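Local coordinates for protein probable glutamine synthetase (PDB 4HPP) that is a probable glutamine synthetase-family protein that binds a magnesium ion and glutamic acid in its catalytic domain, at residues 72-77 / 91-96; 8-13 / 26-31; 49-54 / 425-430; 282-287 / 418-423. All coordinates share one frame; numbering follows the deposited sequence.

Interaction 1 (72-77 / 91-96); sequences PNSRVR and YLHGNL
Val76 and Tyr91 form an antiparallel hydrogen-bonded pair in the beta hairpin of strands 66-78 and 89-97, part of the mixed sheet of the N-terminal domain. The pair is closed from both sides: Val76 N reaches Tyr91 O at 2.8 Å in a nearly straight bond (174° at the hydrogen), and Tyr91 N returns to Val76 O at 3.2 Å. Both side chains lie on one face of the sheet. With CG placed between its own backbone N and carbonyl carbon (chi1 66°), the tyrosine ring runs alongside the valine, and Val76 CB sits over one ring face, 4.0 Å from the centroid, in a CH-pi contact. Asn204 of helix 196-216 binds both Tyr91 OH and His93 NE2, tying this face to the helix, while Leu150 of a second subunit packs on Tyr91. On the opposite face Arg75 and Leu92 meet through their aliphatic parts, Arg75 CB lying 3.9 Å from Leu92 CG; the guanidinium is held by a salt bridge to Asp90. Beyond the regular pairing, Ser74 takes over. Its hydroxyl, which also bonds Asp71 O, receives a weak, bent bond from the amide of His93, with His93 N and Ser74 OG 3.0 Å apart. The imidazole is met at its edge, in plane, by the serine carbonyl, His93 CD2 lying 3.4 Å from Ser74 O.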
loop_
_atom_site.group_PDB
_atom_site.type_symbol
_atom_site.label_atom_id
_atom_site.label_comp_id
_atom_site.label_asym_id
_atom_site.label_seq_id
_atom_site.Cartn_x
_atom_site.Cartn_y
_atom_site.Cartn_z
ATOM N N PRO A 72 26.868 -6.316 -38.218
ATOM C CA PRO A 72 25.518 -6.926 -38.144
ATOM C C PRO A 72 25.543 -8.282 -37.493
ATOM O O PRO A 72 24.520 -8.737 -36.976
ATOM C CB PRO A 72 25.092 -7.050 -39.607
ATOM C CG PRO A 72 26.057 -6.171 -40.381
ATOM C CD PRO A 72 27.332 -6.143 -39.619
ATOM N N ASN A 73 26.709 -8.928 -37.490
ATOM C CA ASN A 73 26.795 -10.287 -36.920
ATOM C C ASN A 73 26.846 -10.387 -35.386
ATOM O O ASN A 73 26.734 -11.469 -34.841
ATOM C CB ASN A 73 27.907 -11.122 -37.605
ATOM C CG ASN A 73 27.599 -11.411 -39.081
ATOM O OD1 ASN A 73 26.482 -11.819 -39.456
ATOM N ND2 ASN A 73 28.586 -11.198 -39.922
ATOM N N SER A 74 26.981 -9.258 -34.705
ATOM C CA SER A 74 27.163 -9.210 -33.263
ATOM C C SER A 74 25.868 -8.836 -32.537
ATOM O O SER A 74 25.891 -8.677 -31.326
ATOM C CB SER A 74 28.149 -8.131 -32.949
ATOM O OG SER A 74 27.574 -6.892 -33.346
ATOM N N ARG A 75 24.763 -8.678 -33.278
ATOM C CA ARG A 75 23.506 -8.271 -32.693
ATOM C C ARG A 75 23.041 -9.081 -31.462
ATOM O O ARG A 75 23.031 -10.307 -31.476
ATOM C CB ARG A 75 22.411 -8.244 -33.753
ATOM C CG ARG A 75 21.083 -7.724 -33.201
ATOM C CD ARG A 75 20.328 -6.959 -34.260
ATOM N NE ARG A 75 19.084 -6.455 -33.764
ATOM C CZ ARG A 75 18.043 -6.212 -34.541
ATOM N NH1 ARG A 75 18.162 -6.397 -35.846
ATOM N NH2 ARG A 75 16.895 -5.785 -34.017
ATOM N N VAL A 76 22.666 -8.363 -30.400
ATOM C CA VAL A 76 22.054 -8.971 -29.223
ATOM C C VAL A 76 20.595 -8.571 -29.113
ATOM O O VAL A 76 20.278 -7.397 -29.226
ATOM C CB VAL A 76 22.832 -8.598 -27.935
ATOM C CG1 VAL A 76 22.116 -9.108 -26.681
ATOM C CG2 VAL A 76 24.183 -9.278 -28.012
ATOM N N ARG A 77 19.718 -9.549 -28.905
ATOM C CA ARG A 77 18.288 -9.314 -28.837
ATOM C C ARG A 77 17.798 -10.066 -27.632
ATOM O O ARG A 77 17.725 -11.292 -27.689
ATOM C CB ARG A 77 17.550 -9.941 -30.054
ATOM C CG ARG A 77 17.633 -9.323 -31.456
ATOM C CD ARG A 77 16.187 -9.370 -31.975
ATOM N NE ARG A 77 15.925 -9.928 -33.325
ATOM C CZ ARG A 77 14.719 -9.957 -33.942
ATOM N NH1 ARG A 77 13.612 -9.453 -33.368
ATOM N NH2 ARG A 77 14.602 -10.499 -35.157
ATOM N N TYR A 91 20.777 -4.276 -29.321
ATOM C CA TYR A 91 21.952 -3.457 -29.702
ATOM C C TYR A 91 22.942 -4.318 -30.464
ATOM O O TYR A 91 22.879 -5.538 -30.382
ATOM C CB TYR A 91 22.672 -2.850 -28.441
ATOM C CG TYR A 91 23.282 -3.929 -27.594
ATOM C CD1 TYR A 91 24.549 -4.439 -27.865
ATOM C CD2 TYR A 91 22.580 -4.464 -26.525
ATOM C CE1 TYR A 91 25.109 -5.455 -27.054
ATOM C CE2 TYR A 91 23.126 -5.451 -25.706
ATOM C CZ TYR A 91 24.383 -5.967 -25.987
ATOM O OH TYR A 91 24.875 -6.996 -25.192
ATOM N N LEU A 92 23.846 -3.655 -31.176
ATOM C CA LEU A 92 24.903 -4.245 -31.983
ATOM C C LEU A 92 26.264 -3.603 -31.635
ATOM O O LEU A 92 26.359 -2.372 -31.432
ATOM C CB LEU A 92 24.657 -3.948 -33.471
ATOM C CG LEU A 92 23.414 -4.453 -34.174
ATOM C CD1 LEU A 92 22.265 -3.488 -33.986
ATOM C CD2 LEU A 92 23.671 -4.638 -35.661
ATOM N N HIS A 93 27.311 -4.428 -31.604
ATOM C CA HIS A 93 28.666 -3.970 -31.415
ATOM C C HIS A 93 29.134 -3.395 -32.715
ATOM O O HIS A 93 28.756 -3.883 -33.799
ATOM C CB HIS A 93 29.570 -5.096 -31.003
ATOM C CG HIS A 93 29.102 -5.817 -29.789
ATOM N ND1 HIS A 93 29.636 -5.591 -28.561
ATOM C CD2 HIS A 93 28.109 -6.803 -29.626
ATOM C CE1 HIS A 93 28.996 -6.382 -27.645
ATOM N NE2 HIS A 93 28.061 -7.125 -28.299
ATOM N N GLY A 94 29.952 -2.350 -32.624
ATOM C CA GLY A 94 30.390 -1.665 -33.795
ATOM C C GLY A 94 31.871 -1.416 -33.690
ATOM O O GLY A 94 32.465 -1.470 -32.584
ATOM N N ASN A 95 32.469 -1.157 -34.850
ATOM C CA ASN A 95 33.843 -0.688 -34.904
ATOM C C ASN A 95 33.831 0.830 -35.230
ATOM O O ASN A 95 32.941 1.291 -35.957
ATOM C CB ASN A 95 34.648 -1.463 -35.953
ATOM C CG ASN A 95 34.377 -2.967 -35.958
ATOM O OD1 ASN A 95 34.300 -3.622 -34.915
ATOM N ND2 ASN A 95 34.247 -3.529 -37.158
ATOM N N LEU A 96 34.797 1.577 -34.673
ATOM C CA LEU A 96 35.029 3.007 -34.935
ATOM C C LEU A 96 35.939 3.247 -36.128
ATOM O O LEU A 96 37.025 2.651 -36.239
ATOM C CB LEU A 96 35.661 3.665 -33.712
ATOM C CG LEU A 96 34.820 3.717 -32.437
ATOM C CD1 LEU A 96 35.615 4.288 -31.269
ATOM C CD2 LEU A 96 33.598 4.590 -32.640
#

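Interaction 2 (8-13 / 26-31); sequences RLVSFV and LPLATL
Leu26 meets the ring of Phe12 with one methyl: CD2 lies over a ring face, offset toward the rim, 4.0 Å from the Phe12 centroid in a CH-pi contact. Leu31 comes to the same ring differently, its CD1 at the edge, 3.6 Å from Phe12 CE1. That methyl also rests against Val10, whose two branches divide their work: CG1 faces Leu31 CD1 at 3.8 Å, and CG2 faces Leu28 CD1 at 4.0 Å. The split follows from a Val10 chi1 of 174°, which sets CG1 anti to the backbone N and CG2 anti to the carbonyl carbon. The beta hairpin of strands 9-15 and 21-27, the latter an outermost strand of the N-terminal domain sheet within this chain, aligns Val10, Phe12 and Leu26; the chain that follows adds Leu28 and Leu31. Val10 and Leu26 are a hydrogen-bonded antiparallel pair, with Val10 N to Leu26 O at 2.8 Å and Leu26 N to Val10 O at 2.9 Å. Leu9 and Pro27 follow as a non-hydrogen-bonded pair, and the ladder ends with Leu28 N bonding Arg8 O at 2.8 Å, as the chain turns toward helix 31-35. The extended Arg8 chain passes the Leu28 methyls with its CD, and its guanidinium forms salt bridges with Glu79 (NH2) and Asp90 (NE). Pro160 of a second subunit packs on Leu9, and Glu175 of that subunit on Leu26 and Pro27.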
loop_
_atom_site.group_PDB
_atom_site.type_symbol
_atom_site.label_atom_id
_atom_site.label_comp_id
_atom_site.label_asym_id
_atom_site.label_seq_id
_atom_site.Cartn_x
_atom_site.Cartn_y
_atom_site.Cartn_z
ATOM N N ARG A 8 10.552 0.524 -30.165
ATOM C CA ARG A 8 11.695 -0.284 -29.834
ATOM C C ARG A 8 12.894 0.472 -30.367
ATOM O O ARG A 8 12.930 0.791 -31.573
ATOM C CB ARG A 8 11.584 -1.665 -30.479
ATOM C CG ARG A 8 12.871 -2.497 -30.387
ATOM C CD ARG A 8 12.614 -3.827 -31.052
ATOM N NE ARG A 8 13.664 -4.829 -30.908
ATOM C CZ ARG A 8 13.494 -6.014 -30.310
ATOM N NH1 ARG A 8 12.325 -6.323 -29.766
ATOM N NH2 ARG A 8 14.496 -6.906 -30.256
ATOM N N LEU A 9 13.850 0.765 -29.468
ATOM C CA LEU A 9 15.127 1.415 -29.818
ATOM C C LEU A 9 16.265 0.390 -30.023
ATOM O O LEU A 9 16.374 -0.597 -29.303
ATOM C CB LEU A 9 15.490 2.484 -28.792
ATOM C CG LEU A 9 14.286 3.455 -28.585
ATOM C CD1 LEU A 9 14.490 4.402 -27.387
ATOM C CD2 LEU A 9 13.914 4.296 -29.834
ATOM N N VAL A 10 17.095 0.609 -31.037
ATOM C CA VAL A 10 18.246 -0.219 -31.218
ATOM C C VAL A 10 19.470 0.612 -30.866
ATOM O O VAL A 10 19.599 1.733 -31.346
ATOM C CB VAL A 10 18.330 -0.737 -32.681
ATOM C CG1 VAL A 10 19.630 -1.486 -32.853
ATOM C CG2 VAL A 10 17.167 -1.676 -32.948
ATOM N N SER A 11 20.354 0.088 -30.027
ATOM C CA SER A 11 21.607 0.771 -29.790
ATOM C C SER A 11 22.782 0.272 -30.627
ATOM O O SER A 11 22.900 -0.900 -30.889
ATOM C CB SER A 11 21.973 0.706 -28.308
ATOM O OG SER A 11 21.350 1.741 -27.559
ATOM N N PHE A 12 23.641 1.189 -31.070
ATOM C CA PHE A 12 24.994 0.878 -31.525
ATOM C C PHE A 12 25.949 1.189 -30.333
ATOM O O PHE A 12 25.959 2.312 -29.794
ATOM C CB PHE A 12 25.421 1.738 -32.740
ATOM C CG PHE A 12 24.535 1.624 -33.945
ATOM C CD1 PHE A 12 23.716 0.490 -34.163
ATOM C CD2 PHE A 12 24.522 2.641 -34.912
ATOM C CE1 PHE A 12 22.910 0.393 -35.290
ATOM C CE2 PHE A 12 23.696 2.539 -36.069
ATOM C CZ PHE A 12 22.885 1.423 -36.233
ATOM N N VAL A 13 26.740 0.189 -29.944
ATOM C CA VAL A 13 27.681 0.308 -28.850
ATOM C C VAL A 13 29.146 0.122 -29.209
ATOM O O VAL A 13 29.497 -0.532 -30.202
ATOM C CB VAL A 13 27.328 -0.654 -27.719
ATOM C CG1 VAL A 13 25.911 -0.404 -27.264
ATOM C CG2 VAL A 13 27.484 -2.103 -28.142
ATOM N N LEU A 26 18.396 4.300 -32.017
ATOM C CA LEU A 26 17.484 4.755 -33.092
ATOM C C LEU A 26 16.224 3.906 -33.130
ATOM O O LEU A 26 16.207 2.805 -32.588
ATOM C CB LEU A 26 18.155 4.667 -34.428
ATOM C CG LEU A 26 18.944 3.380 -34.639
ATOM C CD1 LEU A 26 18.608 2.692 -35.977
ATOM C CD2 LEU A 26 20.410 3.763 -34.607
ATOM N N PRO A 27 15.153 4.417 -33.740
ATOM C CA PRO A 27 13.955 3.550 -33.806
ATOM C C PRO A 27 14.222 2.335 -34.689
ATOM O O PRO A 27 14.937 2.465 -35.712
ATOM C CB PRO A 27 12.879 4.469 -34.428
ATOM C CG PRO A 27 13.380 5.856 -34.163
ATOM C CD PRO A 27 14.879 5.765 -34.268
ATOM N N LEU A 28 13.714 1.175 -34.258
ATOM C CA LEU A 28 13.839 -0.074 -35.044
ATOM C C LEU A 28 13.570 0.137 -36.555
ATOM O O LEU A 28 14.367 -0.275 -37.385
ATOM C CB LEU A 28 12.940 -1.188 -34.483
ATOM C CG LEU A 28 12.929 -2.565 -35.182
ATOM C CD1 LEU A 28 14.140 -3.456 -34.794
ATOM C CD2 LEU A 28 11.565 -3.247 -34.963
ATOM N N ALA A 29 12.510 0.855 -36.902
ATOM C CA ALA A 29 12.167 1.028 -38.322
ATOM C C ALA A 29 13.313 1.542 -39.136
ATOM O O ALA A 29 13.275 1.421 -40.359
ATOM C CB ALA A 29 10.972 1.951 -38.511
ATOM N N THR A 30 14.297 2.155 -38.479
ATOM C CA THR A 30 15.356 2.874 -39.206
ATOM C C THR A 30 16.612 2.019 -39.292
ATOM O O THR A 30 17.610 2.397 -39.943
ATOM C CB THR A 30 15.738 4.231 -38.559
ATOM O OG1 THR A 30 16.154 4.018 -37.198
ATOM C CG2 THR A 30 14.576 5.235 -38.588
ATOM N N LEU A 31 16.574 0.861 -38.644
ATOM C CA LEU A 31 17.796 0.104 -38.471
ATOM C C LEU A 31 18.491 -0.120 -39.807
ATOM O O LEU A 31 19.647 0.253 -39.926
ATOM C CB LEU A 31 17.595 -1.204 -37.677
ATOM C CG LEU A 31 18.966 -1.910 -37.539
ATOM C CD1 LEU A 31 19.919 -1.084 -36.663
ATOM C CD2 LEU A 31 18.745 -3.261 -36.884
#

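Interaction 3 (49-54 / 425-430); sequences TPQDLI and ALTAGL
Leu426, late in helix 410-427, points its side chain at the type I beta turn of Thr49 to Asp52, so that a loop of the N-terminal domain packs on a helix of the catalytic domain. Its CD1 lies among Thr49, Gln51 and Leu53, 3.5 Å from Thr49 OG1 and 3.8 Å from Gln51 OE1, and CD2 touches Leu53 CD1 at 3.9 Å. The loop receiving Leu426 is also bonded internally: Leu53 O accepts both Thr49 N and the Thr49 hydroxyl, the latter in the carbonyl plane on a lone pair, with Thr49 OG1 and Leu53 O 3.2 Å apart. The turn itself is closed by Asp52 N bonding Thr49 O at 2.9 Å. Asp52, directed away from the helix, joins Arg22 in a salt bridge and also bonds Tyr181 and Ala147 of a second subunit, so the same loop reaches across to a neighbour. Next along the chain comes Thr427. Its hydroxyl turns back to the carbonyls of Glu423 and Leu424, and its methyl is the group presented to the loop. Gln51 bends at chi2 (77°) to carry its amide past Leu426, the two side chains running in opposite directions. The amide nitrogen bonds Tyr439 OH of helix 432-439, and in that position Gln51 NE2 lies 3.6 Å from Thr427 CG2.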
loop_
_atom_site.group_PDB
_atom_site.type_symbol
_atom_site.label_atom_id
_atom_site.label_comp_id
_atom_site.label_asym_id
_atom_site.label_seq_id
_atom_site.Cartn_x
_atom_site.Cartn_y
_atom_site.Cartn_z
ATOM N N THR A 49 38.218 8.755 -18.564
ATOM C CA THR A 49 38.679 7.927 -17.459
ATOM C C THR A 49 37.465 7.285 -16.795
ATOM O O THR A 49 36.346 7.686 -17.067
ATOM C CB THR A 49 39.438 8.759 -16.374
ATOM O OG1 THR A 49 38.590 9.803 -15.887
ATOM C CG2 THR A 49 40.714 9.346 -16.927
ATOM N N PRO A 50 37.682 6.315 -15.880
ATOM C CA PRO A 50 36.486 5.815 -15.204
ATOM C C PRO A 50 35.626 6.890 -14.518
ATOM O O PRO A 50 34.415 6.723 -14.371
ATOM C CB PRO A 50 37.059 4.811 -14.208
ATOM C CG PRO A 50 38.291 4.261 -14.901
ATOM C CD PRO A 50 38.853 5.421 -15.693
ATOM N N GLN A 51 36.231 8.006 -14.143
ATOM C CA GLN A 51 35.528 9.036 -13.386
ATOM C C GLN A 51 34.887 10.053 -14.313
ATOM O O GLN A 51 34.410 11.091 -13.872
ATOM C CB GLN A 51 36.457 9.707 -12.369
ATOM C CG GLN A 51 37.026 8.739 -11.347
ATOM C CD GLN A 51 38.173 7.885 -11.897
ATOM O OE1 GLN A 51 38.739 8.164 -12.973
ATOM N NE2 GLN A 51 38.502 6.812 -11.168
ATOM N N ASP A 52 34.897 9.726 -15.598
ATOM C CA ASP A 52 34.217 10.498 -16.647
ATOM C C ASP A 52 34.870 11.815 -17.017
ATOM O O ASP A 52 34.215 12.705 -17.560
ATOM C CB ASP A 52 32.702 10.646 -16.357
ATOM C CG ASP A 52 31.867 9.440 -16.904
ATOM O OD1 ASP A 52 32.462 8.593 -17.641
ATOM O OD2 ASP A 52 30.652 9.362 -16.593
ATOM N N LEU A 53 36.170 11.927 -16.756
ATOM C CA LEU A 53 36.912 13.156 -17.074
ATOM C C LEU A 53 37.883 12.910 -18.200
ATOM O O LEU A 53 38.462 11.838 -18.323
ATOM C CB LEU A 53 37.619 13.761 -15.832
ATOM C CG LEU A 53 36.593 14.492 -14.939
ATOM C CD1 LEU A 53 36.906 14.430 -13.445
ATOM C CD2 LEU A 53 36.314 15.925 -15.422
ATOM N N ILE A 54 38.013 13.920 -19.036
ATOM C CA ILE A 54 39.043 14.004 -20.046
ATOM C C ILE A 54 40.079 15.076 -19.604
ATOM O O ILE A 54 39.703 16.158 -19.090
ATOM C CB ILE A 54 38.393 14.402 -21.371
ATOM C CG1 ILE A 54 37.596 13.211 -21.937
ATOM C CG2 ILE A 54 39.449 14.832 -22.363
ATOM C CD1 ILE A 54 36.480 13.591 -22.902
ATOM N N ALA A 425 45.889 10.012 -11.403
ATOM C CA ALA A 425 45.791 11.384 -10.846
ATOM C C ALA A 425 44.468 11.500 -10.102
ATOM O O ALA A 425 44.459 11.851 -8.919
ATOM C CB ALA A 425 45.908 12.501 -11.896
ATOM N N LEU A 426 43.348 11.172 -10.749
ATOM C CA LEU A 426 42.087 11.507 -10.106
ATOM C C LEU A 426 41.878 10.788 -8.782
ATOM O O LEU A 426 41.025 11.193 -7.987
ATOM C CB LEU A 426 40.901 11.325 -11.038
ATOM C CG LEU A 426 40.820 12.320 -12.200
ATOM C CD1 LEU A 426 39.976 11.721 -13.336
ATOM C CD2 LEU A 426 40.290 13.678 -11.706
ATOM N N THR A 427 42.675 9.754 -8.521
ATOM C CA THR A 427 42.384 8.850 -7.398
ATOM C C THR A 427 43.366 8.912 -6.214
ATOM O O THR A 427 43.024 8.504 -5.082
ATOM C CB THR A 427 42.227 7.403 -7.901
ATOM O OG1 THR A 427 43.247 7.116 -8.878
ATOM C CG2 THR A 427 40.880 7.296 -8.564
ATOM N N ALA A 428 44.558 9.444 -6.495
ATOM C CA ALA A 428 45.655 9.530 -5.540
ATOM C C ALA A 428 45.345 10.208 -4.177
ATOM O O ALA A 428 44.517 11.118 -4.079
ATOM C CB ALA A 428 46.892 10.113 -6.204
ATOM N N GLY A 429 46.025 9.703 -3.143
ATOM C CA GLY A 429 45.866 10.120 -1.753
ATOM C C GLY A 429 44.778 9.308 -1.089
ATOM O O GLY A 429 44.874 8.962 0.128
ATOM N N LEU A 430 43.764 9.017 -1.925
ATOM C CA LEU A 430 42.591 8.192 -1.628
ATOM C C LEU A 430 42.954 6.855 -1.027
ATOM O O LEU A 430 43.724 6.085 -1.575
ATOM C CB LEU A 430 41.768 7.989 -2.898
ATOM C CG LEU A 430 40.251 7.984 -2.757
ATOM C CD1 LEU A 430 39.787 8.975 -1.700
ATOM C CD2 LEU A 430 39.603 8.294 -4.094
#

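Interaction 4 (282-287 / 418-423); sequences APTAAS and AMKRHE
Lys420 bends at chi2 (-69°) and then runs straight to its ammonium, while Glu423 keeps CG anti to the backbone N (chi1 176°) and extends; the two chains meet over one turn of helix 410-427, facing Pro283 to Ala285. The motif is an i to i+3 salt bridge, Lys420 NZ to Glu423 OE2 at 2.7 Å on the syn lone pair, set against the loop between helices 261-281 and 288-291 of the catalytic domain. Each partner also grips the loop backbone. Lys420 NZ donates to Pro283 O at 2.7 Å, approaching from above the carbonyl plane, and the other carboxylate oxygen, Glu423 OE1, accepts Ala285 N at 3.1 Å (168° at the hydrogen). The pairing, with a carbonyl facing the ammonium and an amide facing the carboxylate, would be expected to offset the cost of burying the charges. A weak bond from Tyr439 OH adds a further donor to Glu423 OE1. The loop has its own bracing behind this. Thr284 N bonds Ser287 OG at 3.2 Å and Ser287 N bonds Thr284 O at 2.8 Å, while Asp337 and Thr339 bond the hydroxyls of Ser287 and Thr284, respectively. Between the two grips Thr284 rests its side chain on the ion pair: CG2 lies 3.7 Å from Lys420 NZ, and Thr284 CB comes within 3.4 Å of Glu423 OE1.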
loop_
_atom_site.group_PDB
_atom_site.type_symbol
_atom_site.label_atom_id
_atom_site.label_comp_id
_atom_site.label_asym_id
_atom_site.label_seq_id
_atom_site.Cartn_x
_atom_site.Cartn_y
_atom_site.Cartn_z
ATOM N N ALA A 282 44.418 -5.880 -15.798
ATOM C CA ALA A 282 43.987 -5.383 -14.471
ATOM C C ALA A 282 44.182 -3.863 -14.457
ATOM O O ALA A 282 45.030 -3.364 -13.729
ATOM C CB ALA A 282 44.773 -6.057 -13.346
ATOM N N PRO A 283 43.382 -3.130 -15.261
ATOM C CA PRO A 283 43.747 -1.826 -15.751
ATOM C C PRO A 283 43.224 -0.705 -14.923
ATOM O O PRO A 283 43.292 0.431 -15.368
ATOM C CB PRO A 283 43.021 -1.758 -17.094
ATOM C CG PRO A 283 41.922 -2.771 -17.003
ATOM C CD PRO A 283 42.013 -3.446 -15.671
ATOM N N THR A 284 42.657 -0.973 -13.764
ATOM C CA THR A 284 42.212 0.194 -12.990
ATOM C C THR A 284 42.915 0.249 -11.655
ATOM O O THR A 284 43.466 -0.764 -11.175
ATOM C CB THR A 284 40.693 0.246 -12.738
ATOM O OG1 THR A 284 40.291 -0.930 -12.043
ATOM C CG2 THR A 284 39.920 0.360 -14.043
ATOM N N ALA A 285 42.871 1.430 -11.052
ATOM C CA ALA A 285 43.484 1.641 -9.734
ATOM C C ALA A 285 42.962 0.604 -8.706
ATOM O O ALA A 285 43.759 0.029 -7.947
ATOM C CB ALA A 285 43.257 3.086 -9.258
ATOM N N ALA A 286 41.642 0.338 -8.726
ATOM C CA ALA A 286 41.017 -0.664 -7.848
ATOM C C ALA A 286 41.463 -2.087 -8.139
ATOM O O ALA A 286 41.216 -2.985 -7.315
ATOM C CB ALA A 286 39.496 -0.580 -7.886
ATOM N N SER A 287 42.128 -2.296 -9.285
ATOM C CA SER A 287 42.517 -3.644 -9.673
ATOM C C SER A 287 43.592 -4.184 -8.744
ATOM O O SER A 287 43.678 -5.415 -8.501
ATOM C CB SER A 287 42.968 -3.699 -11.120
ATOM O OG SER A 287 41.870 -3.505 -11.999
ATOM N N ALA A 418 47.825 7.922 -21.518
ATOM C CA ALA A 418 47.469 9.225 -20.948
ATOM C C ALA A 418 46.209 9.162 -20.127
ATOM O O ALA A 418 46.149 9.704 -18.975
ATOM C CB ALA A 418 47.328 10.248 -22.033
ATOM N N MET A 419 45.197 8.481 -20.681
ATOM C CA MET A 419 43.948 8.363 -19.952
ATOM C C MET A 419 44.131 7.710 -18.573
ATOM O O MET A 419 43.403 8.029 -17.644
ATOM C CB MET A 419 42.892 7.631 -20.758
ATOM C CG MET A 419 41.612 7.463 -19.948
ATOM S SD MET A 419 41.507 5.924 -19.027
ATOM C CE MET A 419 41.121 4.808 -20.412
ATOM N N LYS A 420 45.085 6.797 -18.429
ATOM C CA LYS A 420 45.208 6.070 -17.164
ATOM C C LYS A 420 46.002 6.846 -16.091
ATOM O O LYS A 420 45.639 6.849 -14.901
ATOM C CB LYS A 420 45.819 4.682 -17.404
ATOM C CG LYS A 420 44.916 3.629 -18.034
ATOM C CD LYS A 420 43.804 3.206 -17.063
ATOM C CE LYS A 420 42.751 2.388 -17.801
ATOM N NZ LYS A 420 41.673 2.108 -16.827
ATOM N N ARG A 421 47.082 7.503 -16.509
ATOM C CA ARG A 421 47.776 8.476 -15.648
ATOM C C ARG A 421 46.742 9.380 -14.988
ATOM O O ARG A 421 46.788 9.668 -13.730
ATOM C CB ARG A 421 48.702 9.368 -16.508
ATOM C CG ARG A 421 49.998 8.717 -16.967
ATOM C CD ARG A 421 50.756 8.099 -15.773
ATOM N NE ARG A 421 51.789 7.174 -16.247
ATOM C CZ ARG A 421 52.432 6.297 -15.484
ATOM N NH1 ARG A 421 52.163 6.215 -14.196
ATOM N NH2 ARG A 421 53.352 5.505 -16.023
ATOM N N HIS A 422 45.820 9.814 -15.866
ATOM C CA HIS A 422 44.779 10.715 -15.501
ATOM C C HIS A 422 43.815 10.055 -14.560
ATOM O O HIS A 422 43.374 10.664 -13.553
ATOM C CB HIS A 422 44.110 11.288 -16.725
ATOM C CG HIS A 422 43.045 12.303 -16.391
ATOM N ND1 HIS A 422 42.083 12.665 -17.263
ATOM C CD2 HIS A 422 42.800 13.013 -15.206
ATOM C CE1 HIS A 422 41.267 13.566 -16.664
ATOM N NE2 HIS A 422 41.720 13.775 -15.406
ATOM N N GLU A 423 43.505 8.794 -14.836
ATOM C CA GLU A 423 42.699 8.052 -13.904
ATOM C C GLU A 423 43.430 8.015 -12.559
ATOM O O GLU A 423 42.835 8.307 -11.528
ATOM C CB GLU A 423 42.399 6.644 -14.419
ATOM C CG GLU A 423 41.628 5.830 -13.401
ATOM C CD GLU A 423 41.497 4.366 -13.760
ATOM O OE1 GLU A 423 41.413 3.553 -12.818
ATOM O OE2 GLU A 423 41.453 4.030 -14.962
#

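The four contacts form two groups. Interactions 1 and 2, centres 11 Å apart, are successive hairpins of one N-terminal sheet; strands 9-15 and 89-97 are neighbours there, and Leu92 probably bonds Ser11 and Val13 through its backbone. Interactions 3 and 4, centres 8 Å apart, share helix 410-427, where Pro50 and Thr49 pack against Glu423 and Met419. Some 27 to 33 Å separates the centres of one group from those of the other. Along the chain interaction 2 closes first, while interaction 3 spans 371 residues and encloses interactions 1 and 4. It thereby joins the N-terminal domain to a late helix of the catalytic domain, which interaction 4 fixes to the loop between helices 261-281 and 288-291.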